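Local structure of glycerol kinase, putative (2W40) at residues E111-V114 with T115-A119; Y369-T372 with F373-R377. The protein probably catalyses the ATP-dependent phosphorylation of glycerol to sn-glycerol 3-phosphate, as other glycerol kinases of the FGGY family do. One frame throughout, in Å; residues are numbered along the deposited sequence. Where two conformers were deposited one is given.

Contact 1. Residues E111-V114 with T115-A119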
ATOM      1  N   GLU C 111     -22.585   4.478  -6.934  1.00 12.67           N
ATOM      2  CA  GLU C 111     -22.471   3.001  -7.109  1.00 13.18           C
ATOM      3  C   GLU C 111     -23.790   2.314  -6.758  1.00 14.21           C
ATOM      4  O   GLU C 111     -24.291   1.510  -7.501  1.00 14.10           O
ATOM      5  CB  GLU C 111     -21.316   2.482  -6.244  1.00 14.89           C
ATOM      6  CG  GLU C 111     -21.097   0.939  -6.215  1.00 14.10           C
ATOM      7  CD  GLU C 111     -19.973   0.480  -5.219  1.00 18.55           C
ATOM      8  OE1 GLU C 111     -19.224   1.311  -4.592  1.00 18.49           O
ATOM      9  OE2 GLU C 111     -19.808  -0.748  -5.065  1.00 23.01           O
ATOM     10  N   GLU C 112     -24.321   2.625  -5.572  0.50 15.01           N
ATOM     11  CA  GLU C 112     -25.567   1.978  -5.104  0.50 14.88           C
ATOM     12  C   GLU C 112     -26.781   2.191  -6.055  0.50 13.50           C
ATOM     13  O   GLU C 112     -27.484   1.222  -6.428  0.50 14.33           O
ATOM     14  CB  GLU C 112     -25.895   2.367  -3.634  0.50 16.10           C
ATOM     15  CG  GLU C 112     -27.269   1.877  -3.193  0.50 17.46           C
ATOM     16  CD  GLU C 112     -27.615   2.151  -1.721  0.50 18.80           C
ATOM     17  OE1 GLU C 112     -27.017   3.061  -1.079  0.50 22.72           O
ATOM     18  OE2 GLU C 112     -28.540   1.476  -1.232  0.50 22.91           O
ATOM     19  N   LEU C 113     -26.945   3.435  -6.521  1.00 12.33           N
ATOM     20  CA  LEU C 113     -27.982   3.855  -7.515  1.00 11.31           C
ATOM     21  C   LEU C 113     -27.821   3.138  -8.792  1.00  9.92           C
ATOM     22  O   LEU C 113     -28.828   2.680  -9.386  1.00 11.93           O
ATOM     23  CB  LEU C 113     -28.061   5.389  -7.820  1.00 12.97           C
ATOM     24  CG  LEU C 113     -28.693   6.282  -6.825  1.00 13.98           C
ATOM     25  CD1 LEU C 113     -28.217   7.740  -7.240  1.00 13.76           C
ATOM     26  CD2 LEU C 113     -30.200   6.025  -6.847  1.00 16.42           C
ATOM     27  N   VAL C 114     -26.567   3.060  -9.285  1.00 10.83           N
ATOM     28  CA  VAL C 114     -26.364   2.314 -10.539  1.00 10.03           C
ATOM     29  C   VAL C 114     -26.756   0.817 -10.433  1.00 10.72           C
ATOM     30  O   VAL C 114     -27.404   0.301 -11.288  1.00 11.58           O
ATOM     31  CB  VAL C 114     -24.896   2.501 -11.067  1.00 10.04           C
ATOM     32  CG1 VAL C 114     -24.543   1.535 -12.219  1.00 11.18           C
ATOM     33  CG2 VAL C 114     -24.635   3.996 -11.416  1.00  9.11           C
ATOM     34  N   THR C 115     -26.396   0.154  -9.322  1.00 12.54           N
ATOM     35  CA  THR C 115     -26.834  -1.210  -9.039  1.00 13.93           C
ATOM     36  C   THR C 115     -28.363  -1.311  -9.053  1.00 14.21           C
ATOM     37  O   THR C 115     -28.937  -2.145  -9.766  1.00 16.05           O
ATOM     38  CB  THR C 115     -26.251  -1.659  -7.742  1.00 14.74           C
ATOM     39  OG1 THR C 115     -24.839  -1.611  -7.863  1.00 17.53           O
ATOM     40  CG2 THR C 115     -26.738  -3.110  -7.350  1.00 17.46           C
ATOM     41  N   GLU C 116     -29.026  -0.357  -8.447  1.00 14.77           N
ATOM     42  CA  GLU C 116     -30.518  -0.350  -8.397  1.00 15.73           C
ATOM     43  C   GLU C 116     -31.194  -0.178  -9.749  1.00 13.91           C
ATOM     44  O   GLU C 116     -32.090  -0.975 -10.177  1.00 17.35           O
ATOM     45  CB  GLU C 116     -30.989   0.720  -7.432  1.00 14.57           C
ATOM     46  CG  GLU C 116     -32.492   0.871  -7.420  1.00 18.76           C
ATOM     47  CD  GLU C 116     -33.058   2.160  -6.897  1.00 22.65           C
ATOM     48  OE1 GLU C 116     -32.366   2.990  -6.291  1.00 27.02           O
ATOM     49  OE2 GLU C 116     -34.271   2.304  -7.116  1.00 33.42           O
ATOM     50  N   PHE C 117     -30.719   0.855 -10.505  1.00 11.38           N
ATOM     51  CA  PHE C 117     -31.291   1.107 -11.779  1.00 12.52           C
ATOM     52  C   PHE C 117     -30.942   0.065 -12.797  1.00 11.84           C
ATOM     53  O   PHE C 117     -31.759  -0.240 -13.729  1.00 13.71           O
ATOM     54  CB  PHE C 117     -30.837   2.497 -12.288  1.00 11.98           C
ATOM     55  CG  PHE C 117     -31.671   3.647 -11.756  1.00 12.97           C
ATOM     56  CD1 PHE C 117     -31.820   3.809 -10.399  1.00 12.78           C
ATOM     57  CD2 PHE C 117     -32.368   4.483 -12.599  1.00 13.41           C
ATOM     58  CE1 PHE C 117     -32.629   4.845  -9.897  1.00 12.68           C
ATOM     59  CE2 PHE C 117     -33.148   5.522 -12.137  1.00 13.65           C
ATOM     60  CZ  PHE C 117     -33.310   5.699 -10.767  1.00 14.99           C
ATOM     61  N   SER C 118     -29.713  -0.467 -12.744  1.00 14.20           N
ATOM     62  CA  SER C 118     -29.321  -1.493 -13.719  1.00 13.73           C
ATOM     63  C   SER C 118     -30.221  -2.721 -13.715  1.00 14.36           C
ATOM     64  O   SER C 118     -30.404  -3.342 -14.721  1.00 16.40           O
ATOM     65  CB  SER C 118     -27.868  -1.935 -13.611  1.00 14.17           C
ATOM     66  OG  SER C 118     -26.928  -0.850 -13.741  1.00 14.47           O
ATOM     67  N   ALA C 119     -30.820  -3.011 -12.566  1.00 13.96           N
ATOM     68  CA  ALA C 119     -31.737  -4.174 -12.493  1.00 14.86           C
ATOM     69  C   ALA C 119     -33.111  -3.900 -13.056  1.00 14.82           C
ATOM     70  O   ALA C 119     -34.000  -4.839 -13.234  1.00 18.72           O
ATOM     71  CB  ALA C 119     -31.867  -4.578 -11.039  1.00 17.12           C
TER

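Contact 2. Residues Y369-T372 with F373-R377. With EDO (1,2-ethanediol), chain J.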
ATOM      1  N   TYR C 369      -0.539  -5.964  -3.670  1.00  9.33           N
ATOM      2  CA  TYR C 369      -0.199  -7.327  -3.348  1.00 10.18           C
ATOM      3  C   TYR C 369       1.288  -7.578  -3.447  1.00  9.99           C
ATOM      4  O   TYR C 369       1.996  -6.904  -4.185  1.00 11.05           O
ATOM      5  CB  TYR C 369      -0.861  -8.281  -4.357  1.00 12.14           C
ATOM      6  CG  TYR C 369      -2.332  -8.139  -4.422  1.00 12.11           C
ATOM      7  CD1 TYR C 369      -3.128  -8.840  -3.526  1.00 14.45           C
ATOM      8  CD2 TYR C 369      -2.972  -7.302  -5.353  1.00 12.73           C
ATOM      9  CE1 TYR C 369      -4.530  -8.725  -3.544  1.00 15.36           C
ATOM     10  CE2 TYR C 369      -4.411  -7.261  -5.393  1.00  8.99           C
ATOM     11  CZ  TYR C 369      -5.131  -7.900  -4.449  1.00 12.33           C
ATOM     12  OH  TYR C 369      -6.499  -7.820  -4.474  1.00 14.92           O
ATOM     13  N   GLY C 370       1.760  -8.587  -2.710  1.00  8.47           N
ATOM     14  CA  GLY C 370       3.083  -9.123  -2.956  1.00  9.31           C
ATOM     15  C   GLY C 370       4.224  -8.536  -2.215  1.00  8.48           C
ATOM     16  O   GLY C 370       5.394  -8.883  -2.502  1.00 10.24           O
ATOM     17  N   MET C 371       3.936  -7.668  -1.234  1.00  7.90           N
ATOM     18  CA  MET C 371       5.014  -6.955  -0.510  1.00  9.44           C
ATOM     19  C   MET C 371       5.752  -7.834   0.515  1.00 10.16           C
ATOM     20  O   MET C 371       5.186  -8.703   1.196  1.00 10.46           O
ATOM     21  CB  MET C 371       4.464  -5.688   0.152  1.00  9.24           C
ATOM     22  CG  MET C 371       3.669  -4.752  -0.758  1.00 11.15           C
ATOM     23  SD  MET C 371       3.294  -3.196  -0.012  1.00 13.14           S
ATOM     24  CE  MET C 371       2.007  -3.669   1.170  1.00 17.08           C
ATOM     25  N   THR C 372       7.051  -7.563   0.575  1.00  8.94           N
ATOM     26  CA  THR C 372       7.943  -8.084   1.549  1.00  8.52           C
ATOM     27  C   THR C 372       8.675  -6.961   2.294  1.00  7.77           C
ATOM     28  O   THR C 372       8.543  -5.769   1.939  1.00  9.04           O
ATOM     29  CB  THR C 372       8.967  -9.082   0.892  1.00  8.15           C
ATOM     30  OG1 THR C 372       9.796  -8.416  -0.069  1.00  9.76           O
ATOM     31  CG2 THR C 372       8.203 -10.348   0.280  1.00  9.85           C
ATOM     32  N   PHE C 373       9.527  -7.343   3.284  1.00  8.50           N
ATOM     33  CA  PHE C 373      10.320  -6.322   3.967  1.00  8.99           C
ATOM     34  C   PHE C 373      11.314  -5.587   3.016  1.00  9.73           C
ATOM     35  O   PHE C 373      11.709  -4.426   3.257  1.00 12.06           O
ATOM     36  CB  PHE C 373      11.019  -6.840   5.174  1.00  8.73           C
ATOM     37  CG  PHE C 373      10.142  -7.099   6.345  1.00  8.80           C
ATOM     38  CD1 PHE C 373       9.379  -6.115   6.898  1.00 12.25           C
ATOM     39  CD2 PHE C 373      10.101  -8.380   6.887  1.00 10.71           C
ATOM     40  CE1 PHE C 373       8.529  -6.394   8.025  1.00 10.65           C
ATOM     41  CE2 PHE C 373       9.274  -8.631   7.990  1.00 11.73           C
ATOM     42  CZ  PHE C 373       8.543  -7.660   8.568  1.00 13.04           C
ATOM     43  N   ASN C 374      11.701  -6.279   1.944  1.00  9.28           N
ATOM     44  CA  ASN C 374      12.559  -5.690   0.897  1.00 10.44           C
ATOM     45  C   ASN C 374      11.865  -4.595   0.053  1.00  9.81           C
ATOM     46  O   ASN C 374      12.525  -3.732  -0.546  1.00 11.74           O
ATOM     47  CB  ASN C 374      13.092  -6.817   0.035  1.00 10.12           C
ATOM     48  CG  ASN C 374      13.900  -6.317  -1.175  1.00 10.20           C
ATOM     49  OD1 ASN C 374      13.360  -6.332  -2.281  1.00 14.85           O
ATOM     50  ND2 ASN C 374      15.135  -5.767  -0.944  1.00 10.46           N
ATOM     51  N   THR C 375      10.503  -4.652   0.000  1.00  9.81           N
ATOM     52  CA  THR C 375       9.711  -3.703  -0.819  1.00 10.34           C
ATOM     53  C   THR C 375       9.895  -2.296  -0.276  1.00  9.28           C
ATOM     54  O   THR C 375       9.820  -2.057   0.908  1.00 11.77           O
ATOM     55  CB  THR C 375       8.223  -4.084  -0.811  1.00  8.73           C
ATOM     56  OG1 THR C 375       8.115  -5.465  -1.211  1.00 10.64           O
ATOM     57  CG2 THR C 375       7.345  -3.087  -1.678  1.00 11.69           C
ATOM     58  N   GLU C 376      10.102  -1.357  -1.214  1.00  9.82           N
ATOM     59  CA  GLU C 376      10.307   0.037  -0.950  1.00 13.31           C
ATOM     60  C   GLU C 376       9.269   0.844  -1.687  1.00 12.78           C
ATOM     61  O   GLU C 376       8.560   0.353  -2.573  1.00 12.48           O
ATOM     62  CB  GLU C 376      11.655   0.531  -1.520  1.00 14.25           C
ATOM     63  CG  GLU C 376      12.816  -0.248  -1.061  1.00 17.98           C
ATOM     64  CD  GLU C 376      14.057   0.556  -1.016  1.00 22.39           C
ATOM     65  OE1 GLU C 376      14.073   1.748  -1.481  1.00 31.32           O
ATOM     66  OE2 GLU C 376      15.016  -0.016  -0.499  1.00 32.01           O
ATOM     67  N   ARG C 377       9.195   2.121  -1.325  1.00 14.33           N
ATOM     68  CA  ARG C 377       8.302   3.078  -2.030  1.00 15.60           C
ATOM     69  C   ARG C 377       8.410   2.961  -3.537  1.00 15.77           C
ATOM     70  O   ARG C 377       7.404   2.935  -4.277  1.00 15.94           O
ATOM     71  CB  ARG C 377       8.709   4.555  -1.687  1.00 18.44           C
ATOM     72  CG  ARG C 377       8.524   4.951  -0.391  1.00 18.74           C
ATOM     73  CD  ARG C 377       8.684   6.424  -0.234  1.00 15.42           C
ATOM     74  NE  ARG C 377      10.019   6.993  -0.466  1.00 17.79           N
ATOM     75  CZ  ARG C 377      10.189   8.279  -0.747  1.00 20.69           C
ATOM     76  NH1 ARG C 377       9.132   9.115  -0.793  1.00 21.72           N
ATOM     77  NH2 ARG C 377      11.426   8.794  -0.933  1.00 25.50           N
TER
HETATM   78  C1  EDO J1507      13.235  -9.149   3.104  1.00 27.96           C
HETATM   79  O1  EDO J1507      12.200  -9.199   2.292  1.00 19.24           O
HETATM   80  C2  EDO J1507      12.780  -9.935   4.309  1.00 25.90           C
HETATM   81  O2  EDO J1507      13.412  -9.190   5.290  1.00 40.36           O

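Contact 1. Residues E111-V114 with T115-A119
Ser118 doubles back on Val114, one turn earlier in helix 111-118, and grips its carbonyl twice. Ser118 N donates to Val114 O at 2.8 Å. The Ser118 hydroxyl reaches the same oxygen from the opposite face of the carbonyl plane, with OG 2.8 Å from Val114 O and well out of that plane. This works because OG stands anti to its own carbonyl carbon (chi1 -57°), which turns it back along the helix; there it also lies against Val114 CG1.

The other backbone bonds follow the i to i+4 pattern of an alpha helix. Thr115 N donates to Glu111 O, Glu116 N to Glu112 O, and Phe117 N to Leu113 O, this last at 2.9 Å and almost straight (170°).

Among the apolar groups, Leu113 and Phe117 run alongside each other in the same direction, and CD2 of Leu113 meets the ring atom CE1 of Phe117 at 4.1 Å. That flank of the helix rests on helix 140-149, where Phe141 makes an edge-to-face pair with Phe117. Among the charged groups, Glu111 OE1 forms a salt bridge with Arg365, while Glu116 runs beside Leu113, its OE1 3.8 Å from Leu113 CD2.

The chemistry is that of an amphipathic surface helix, its leucine and phenylalanine turned to the neighbouring helix and a serine hydroxyl satisfied by the helix's own backbone one turn earlier.

Contact 2. Residues Y369-T372 with F373-R377
Thr375 folds its hydroxyl back onto the backbone of Thr372: Thr372 N points at Thr375 OG1 across 3.0 Å, and the bond is nearly straight at 169°. With chi1 at -53°, OG1 lies anti to the carbonyl carbon and faces the strand end, while CG2 takes the position anti to the backbone N and packs against Met371 CG at 4.1 Å. The Met371 and Thr375 side chains cross at about a right angle, and Ile380 of helix 377-403 touches both. Between strand 366-371 and that helix the chain makes a type I beta turn from Thr372 to Thr375, closed by Thr375 N to Thr372 O at 3.0 Å; Glu376 then takes the N-cap position. Thr372 holds OG1 between its backbone N and carbonyl carbon (chi1 63°), 3.7 Å from Asn374 CB. A 1,2-ethanediol, probably from the crystallisation liquor, accepts a bond from Asn374 N to its O1 and places O2 3.4 Å from Phe373 CB, at the edge of the phenyl ring. Asn374 ND2 reaches Cys39 O of the second subunit, and Phe373 meets Phe352 of that subunit.

In the fold
The two contacts stand far apart, with centres about 37 Å from each other and nearest atoms about 15 Å. Contact 1 belongs to the N-terminal FGGY domain and contact 2 to the C-terminal one, both of the actin-ATPase clan. Neither lies at the ADP-binding residues Thr270, Gly315, Ser334 and Gly416. The Phe117 side chain of contact 1 is about 12 Å from a bound glycerol. Contact 2 is part of the dimer interface, where Met371 pairs antiparallel with a strand of the second subunit and the sheet continues into it. Arg365 relates to both: within the chain it pairs with contact 1, and Arg365 of the second subunit packs on Thr372.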